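Local coordinates for protein putative glycosyltransferase (GalT1) (Streptococcus parasanguinis, PDB 4PHR) that probably acts as a glycosyltransferase, this chain being its UDP-binding N-terminal part with the GT-D fold, at residues L9-Y23 with Y105-I119. Numbering follows the deposited sequence.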
loop_
_atom_site.group_PDB
_atom_site.type_symbol
_atom_site.label_atom_id
_atom_site.label_comp_id
_atom_site.label_asym_id
_atom_site.label_seq_id
_atom_site.Cartn_x
_atom_site.Cartn_y
_atom_site.Cartn_z
ATOM N N LEU A 9 17.438 16.172 0.606
ATOM C CA LEU A 9 16.407 15.183 0.312
ATOM C C LEU A 9 15.072 15.827 -0.067
ATOM O O LEU A 9 14.216 15.186 -0.668
ATOM C CB LEU A 9 16.240 14.216 1.489
ATOM C CG LEU A 9 17.387 13.213 1.637
ATOM C CD1 LEU A 9 17.382 12.591 3.015
ATOM C CD2 LEU A 9 17.297 12.151 0.551
ATOM N N SER A 10 14.896 17.101 0.276
ATOM C CA SER A 10 13.659 17.797 -0.074
ATOM C C SER A 10 13.582 18.101 -1.570
ATOM O O SER A 10 12.584 18.632 -2.053
ATOM C CB SER A 10 13.457 19.058 0.776
ATOM O OG SER A 10 14.352 20.092 0.412
ATOM N N GLU A 11 14.632 17.749 -2.308
ATOM C CA GLU A 11 14.585 17.796 -3.765
ATOM C C GLU A 11 13.662 16.717 -4.333
ATOM O O GLU A 11 13.189 16.826 -5.468
ATOM C CB GLU A 11 15.995 17.657 -4.346
ATOM C CG GLU A 11 16.086 17.909 -5.841
ATOM C CD GLU A 11 17.515 18.113 -6.315
ATOM O OE1 GLU A 11 17.703 18.630 -7.441
ATOM O OE2 GLU A 11 18.451 17.759 -5.565
ATOM N N ILE A 12 13.404 15.674 -3.551
ATOM C CA ILE A 12 12.485 14.628 -3.991
ATOM C C ILE A 12 11.067 15.195 -3.981
ATOM O O ILE A 12 10.626 15.800 -2.996
ATOM C CB ILE A 12 12.581 13.357 -3.114
ATOM C CG1 ILE A 12 13.971 12.725 -3.243
ATOM C CG2 ILE A 12 11.519 12.343 -3.528
ATOM C CD1 ILE A 12 14.248 11.610 -2.238
ATOM N N LYS A 13 10.357 15.008 -5.084
ATOM C CA LYS A 13 9.049 15.615 -5.245
ATOM C C LYS A 13 7.952 14.568 -5.278
ATOM O O LYS A 13 7.866 13.767 -6.206
ATOM C CB LYS A 13 9.016 16.458 -6.520
ATOM C CG LYS A 13 9.920 17.679 -6.428
ATOM C CD LYS A 13 10.063 18.407 -7.753
ATOM C CE LYS A 13 10.979 17.646 -8.699
ATOM N NZ LYS A 13 12.355 17.479 -8.130
ATOM N N VAL A 14 7.111 14.588 -4.250
ATOM C CA VAL A 14 6.010 13.648 -4.132
ATOM C C VAL A 14 4.684 14.389 -4.304
ATOM O O VAL A 14 4.487 15.458 -3.721
ATOM C CB VAL A 14 6.037 12.975 -2.742
ATOM C CG1 VAL A 14 4.792 12.131 -2.517
ATOM C CG2 VAL A 14 7.300 12.139 -2.579
ATOM N N LEU A 15 3.779 13.821 -5.097
ATOM C CA LEU A 15 2.408 14.324 -5.183
ATOM C C LEU A 15 1.627 13.877 -3.955
ATOM O O LEU A 15 1.469 12.682 -3.734
ATOM C CB LEU A 15 1.710 13.746 -6.410
ATOM C CG LEU A 15 2.197 14.165 -7.793
ATOM C CD1 LEU A 15 1.580 13.237 -8.829
ATOM C CD2 LEU A 15 1.842 15.616 -8.072
ATOM N N PRO A 16 1.127 14.825 -3.151
ATOM C CA PRO A 16 0.407 14.380 -1.949
ATOM C C PRO A 16 -0.872 13.621 -2.298
ATOM O O PRO A 16 -1.309 13.649 -3.452
ATOM C CB PRO A 16 0.090 15.684 -1.216
ATOM C CG PRO A 16 0.162 16.743 -2.263
ATOM C CD PRO A 16 1.185 16.292 -3.263
ATOM N N ILE A 17 -1.452 12.961 -1.300
ATOM C CA ILE A 17 -2.603 12.078 -1.484
ATOM C C ILE A 17 -3.619 12.502 -2.553
ATOM O O ILE A 17 -3.893 11.747 -3.482
ATOM C CB ILE A 17 -3.347 11.836 -0.149
ATOM C CG1 ILE A 17 -2.457 11.075 0.832
ATOM C CG2 ILE A 17 -4.619 11.048 -0.390
ATOM C CD1 ILE A 17 -2.994 11.070 2.252
ATOM N N LEU A 18 -4.195 13.692 -2.423
ATOM C CA LEU A 18 -5.294 14.058 -3.318
ATOM C C LEU A 18 -4.822 14.264 -4.743
ATOM O O LEU A 18 -5.550 13.993 -5.699
ATOM C CB LEU A 18 -6.034 15.300 -2.826
ATOM C CG LEU A 18 -7.075 15.034 -1.743
ATOM C CD1 LEU A 18 -7.716 16.336 -1.302
ATOM C CD2 LEU A 18 -8.132 14.031 -2.222
ATOM N N GLU A 19 -3.594 14.752 -4.877
ATOM C CA GLU A 19 -3.000 14.959 -6.187
ATOM C C GLU A 19 -2.639 13.620 -6.825
ATOM O O GLU A 19 -2.812 13.432 -8.029
ATOM C CB GLU A 19 -1.766 15.854 -6.072
ATOM C CG GLU A 19 -2.025 17.177 -5.349
ATOM C CD GLU A 19 -3.144 17.994 -5.978
ATOM O OE1 GLU A 19 -3.858 18.696 -5.228
ATOM O OE2 GLU A 19 -3.304 17.948 -7.216
ATOM N N SER A 20 -2.139 12.689 -6.011
ATOM C CA SER A 20 -1.860 11.334 -6.490
ATOM C C SER A 20 -3.123 10.677 -7.017
ATOM O O SER A 20 -3.112 10.031 -8.063
ATOM C CB SER A 20 -1.257 10.463 -5.385
ATOM O OG SER A 20 0.106 10.781 -5.205
ATOM N N LEU A 21 -4.213 10.848 -6.285
ATOM C CA LEU A 21 -5.478 10.248 -6.688
ATOM C C LEU A 21 -5.993 10.838 -8.002
ATOM O O LEU A 21 -6.533 10.117 -8.845
ATOM C CB LEU A 21 -6.511 10.388 -5.572
ATOM C CG LEU A 21 -6.218 9.474 -4.376
ATOM C CD1 LEU A 21 -7.069 9.850 -3.167
ATOM C CD2 LEU A 21 -6.407 7.995 -4.744
ATOM N N LYS A 22 -5.814 12.145 -8.191
ATOM C CA LYS A 22 -6.237 12.778 -9.441
ATOM C C LYS A 22 -5.443 12.199 -10.599
ATOM O O LYS A 22 -5.982 11.945 -11.675
ATOM C CB LYS A 22 -6.049 14.297 -9.387
ATOM C CG LYS A 22 -7.027 15.005 -8.470
ATOM C CD LYS A 22 -6.602 16.443 -8.222
ATOM C CE LYS A 22 -7.593 17.160 -7.327
ATOM N NZ LYS A 22 -6.990 18.370 -6.698
ATOM N N TYR A 23 -4.153 11.988 -10.365
ATOM C CA TYR A 23 -3.281 11.386 -11.359
ATOM C C TYR A 23 -3.750 9.980 -11.739
ATOM O O TYR A 23 -3.843 9.640 -12.914
ATOM C CB TYR A 23 -1.848 11.338 -10.828
ATOM C CG TYR A 23 -0.831 10.778 -11.792
ATOM C CD1 TYR A 23 -0.799 9.423 -12.095
ATOM C CD2 TYR A 23 0.116 11.602 -12.382
ATOM C CE1 TYR A 23 0.138 8.906 -12.961
ATOM C CE2 TYR A 23 1.054 11.100 -13.254
ATOM C CZ TYR A 23 1.064 9.754 -13.544
ATOM O OH TYR A 23 2.002 9.247 -14.409
ATOM N N TYR A 105 18.160 7.160 -1.104
ATOM C CA TYR A 105 17.205 8.134 -1.608
ATOM C C TYR A 105 17.842 9.155 -2.547
ATOM O O TYR A 105 17.260 9.509 -3.567
ATOM C CB TYR A 105 16.479 8.832 -0.458
ATOM C CG TYR A 105 15.374 7.990 0.141
ATOM C CD1 TYR A 105 14.224 7.708 -0.591
ATOM C CD2 TYR A 105 15.479 7.475 1.430
ATOM C CE1 TYR A 105 13.209 6.939 -0.058
ATOM C CE2 TYR A 105 14.457 6.703 1.980
ATOM C CZ TYR A 105 13.329 6.436 1.224
ATOM O OH TYR A 105 12.307 5.676 1.749
ATOM N N LEU A 106 19.044 9.616 -2.215
ATOM C CA LEU A 106 19.701 10.630 -3.033
ATOM C C LEU A 106 20.122 10.106 -4.404
ATOM O O LEU A 106 20.233 10.875 -5.364
ATOM C CB LEU A 106 20.913 11.211 -2.303
ATOM C CG LEU A 106 20.598 12.159 -1.145
ATOM C CD1 LEU A 106 21.843 12.419 -0.312
ATOM C CD2 LEU A 106 20.008 13.465 -1.669
ATOM N N ASN A 107 20.346 8.798 -4.496
ATOM C CA ASN A 107 20.929 8.220 -5.700
ATOM C C ASN A 107 19.968 7.404 -6.562
ATOM O O ASN A 107 20.093 7.383 -7.786
ATOM C CB ASN A 107 22.163 7.386 -5.342
ATOM C CG ASN A 107 23.309 8.238 -4.824
ATOM O OD1 ASN A 107 23.643 9.271 -5.409
ATOM N ND2 ASN A 107 23.912 7.814 -3.716
ATOM N N CYS A 108 19.009 6.738 -5.929
ATOM C CA CYS A 108 18.113 5.846 -6.658
ATOM C C CYS A 108 16.768 6.488 -7.005
ATOM O O CYS A 108 16.025 5.967 -7.836
ATOM C CB CYS A 108 17.897 4.548 -5.872
ATOM S SG CYS A 108 19.417 3.608 -5.545
ATOM N N CYS A 109 16.460 7.619 -6.375
ATOM C CA CYS A 109 15.158 8.260 -6.553
ATOM C C CYS A 109 15.239 9.598 -7.290
ATOM O O CYS A 109 14.963 10.652 -6.717
ATOM C CB CYS A 109 14.483 8.444 -5.195
ATOM S SG CYS A 109 14.198 6.880 -4.326
ATOM N N ASP A 110 15.596 9.549 -8.570
ATOM C CA ASP A 110 15.840 10.773 -9.333
ATOM C C ASP A 110 14.757 11.116 -10.362
ATOM O O ASP A 110 14.957 11.990 -11.209
ATOM C CB ASP A 110 17.210 10.709 -10.013
ATOM C CG ASP A 110 17.383 9.464 -10.860
ATOM O OD1 ASP A 110 16.359 8.866 -11.255
ATOM O OD2 ASP A 110 18.543 9.088 -11.135
ATOM N N ALA A 111 13.617 10.438 -10.291
ATOM C CA ALA A 111 12.515 10.717 -11.209
ATOM C C ALA A 111 11.992 12.138 -11.006
ATOM O O ALA A 111 12.153 12.713 -9.930
ATOM C CB ALA A 111 11.394 9.699 -11.021
ATOM N N PRO A 112 11.361 12.714 -12.042
ATOM C CA PRO A 112 10.809 14.071 -11.937
ATOM C C PRO A 112 9.739 14.207 -10.851
ATOM O O PRO A 112 9.616 15.268 -10.244
ATOM C CB PRO A 112 10.214 14.326 -13.331
ATOM C CG PRO A 112 10.100 12.974 -13.970
ATOM C CD PRO A 112 11.219 12.162 -13.400
ATOM N N PHE A 113 8.978 13.144 -10.612
ATOM C CA PHE A 113 7.974 13.147 -9.552
ATOM C C PHE A 113 7.636 11.726 -9.145
ATOM O O PHE A 113 7.858 10.784 -9.905
ATOM C CB PHE A 113 6.698 13.859 -10.005
ATOM C CG PHE A 113 5.946 13.127 -11.079
ATOM C CD1 PHE A 113 6.214 13.365 -12.419
ATOM C CD2 PHE A 113 4.967 12.198 -10.751
ATOM C CE1 PHE A 113 5.524 12.688 -13.408
ATOM C CE2 PHE A 113 4.273 11.522 -11.737
ATOM C CZ PHE A 113 4.552 11.764 -13.068
ATOM N N TYR A 114 7.098 11.592 -7.936
ATOM C CA TYR A 114 6.583 10.321 -7.434
ATOM C C TYR A 114 5.185 10.544 -6.905
ATOM O O TYR A 114 4.843 11.663 -6.537
ATOM C CB TYR A 114 7.476 9.797 -6.302
ATOM C CG TYR A 114 8.860 9.417 -6.778
ATOM C CD1 TYR A 114 9.893 10.347 -6.785
ATOM C CD2 TYR A 114 9.127 8.132 -7.241
ATOM C CE1 TYR A 114 11.161 10.004 -7.233
ATOM C CE2 TYR A 114 10.385 7.777 -7.682
ATOM C CZ TYR A 114 11.400 8.720 -7.682
ATOM O OH TYR A 114 12.657 8.386 -8.122
ATOM N N GLY A 115 4.375 9.489 -6.870
ATOM C CA GLY A 115 3.117 9.543 -6.151
ATOM C C GLY A 115 3.370 9.362 -4.664
ATOM O O GLY A 115 4.507 9.134 -4.252
ATOM N N SER A 116 2.312 9.448 -3.860
ATOM C CA SER A 116 2.432 9.283 -2.417
ATOM C C SER A 116 2.128 7.873 -1.929
ATOM O O SER A 116 1.040 7.348 -2.146
ATOM C CB SER A 116 1.485 10.238 -1.695
ATOM O OG SER A 116 1.576 10.048 -0.291
ATOM N N THR A 117 3.082 7.284 -1.220
ATOM C CA THR A 117 2.889 6.000 -0.561
ATOM C C THR A 117 1.760 6.089 0.463
ATOM O O THR A 117 1.143 5.073 0.820
ATOM C CB THR A 117 4.218 5.563 0.058
ATOM O OG1 THR A 117 5.079 5.207 -1.017
ATOM C CG2 THR A 117 4.095 4.379 1.035
ATOM N N PHE A 118 1.468 7.304 0.924
ATOM C CA PHE A 118 0.421 7.502 1.923
ATOM C C PHE A 118 -1.001 7.544 1.349
ATOM O O PHE A 118 -1.946 7.859 2.068
ATOM C CB PHE A 118 0.706 8.733 2.794
ATOM C CG PHE A 118 2.023 8.677 3.519
ATOM C CD1 PHE A 118 2.660 7.467 3.765
ATOM C CD2 PHE A 118 2.627 9.848 3.961
ATOM C CE1 PHE A 118 3.877 7.427 4.435
ATOM C CE2 PHE A 118 3.840 9.818 4.634
ATOM C CZ PHE A 118 4.462 8.607 4.881
ATOM N N ILE A 119 -1.187 7.213 0.073
ATOM C CA ILE A 119 -2.564 7.029 -0.393
ATOM C C ILE A 119 -3.263 5.914 0.396
ATOM O O ILE A 119 -4.494 5.890 0.480
ATOM C CB ILE A 119 -2.705 6.783 -1.924
ATOM C CG1 ILE A 119 -1.972 5.523 -2.368
ATOM C CG2 ILE A 119 -2.252 7.997 -2.725
ATOM C CD1 ILE A 119 -2.412 5.035 -3.733
HETATM O O HOH W 1 11.732 14.042 -7.607
HETATM O O HOH W 2 0.578 12.288 0.892
#
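Val14 and Tyr114 form a single beta bridge, pinned on both sides of Val14: Tyr114 N gives a hydrogen bond to Lys13 O (2.9 Å), and Leu15 N gives a straighter one to Tyr114 O (2.8 Å, 169° at the hydrogen). Close, buried polar packing follows where helix 17-27 begins. Ser20 OG, set beside its own backbone N (chi1 -77°), turns back to donate to Leu15 O from above the carbonyl plane and accepts from buried Ser116 N at 2.9 Å, while Ser20 CB rests on Ile119 CG2. One water ties Ile17 N to Ser116 OG, which also closes an ST turn with Phe118 N. At the other end, Leu9 CD2 fits against Tyr105 CB (3.6 Å) and Leu106 CG, and Ile12 CD1 also packs on Tyr105 CB. The solvent side lies at Lys13, which bends over Pro112 O, its amine held by Glu11 O. Beside it the partly exposed rings of Phe113 and Tyr23 meet obliquely, Phe113 CZ 3.6 Å from Tyr23 CE2, and Tyr23 OH bonds onward to Asp69 O. Gly115, in edge strand 115-116, hydrogen-bonds to Val74 and Leu76 of strand 72-76, and Ile119 lies near UDP-binding Arg33. Backbone and hydroxyl bonds thus fasten the N-terminal segment to the sheet edge, with apolar side chains filling in around them.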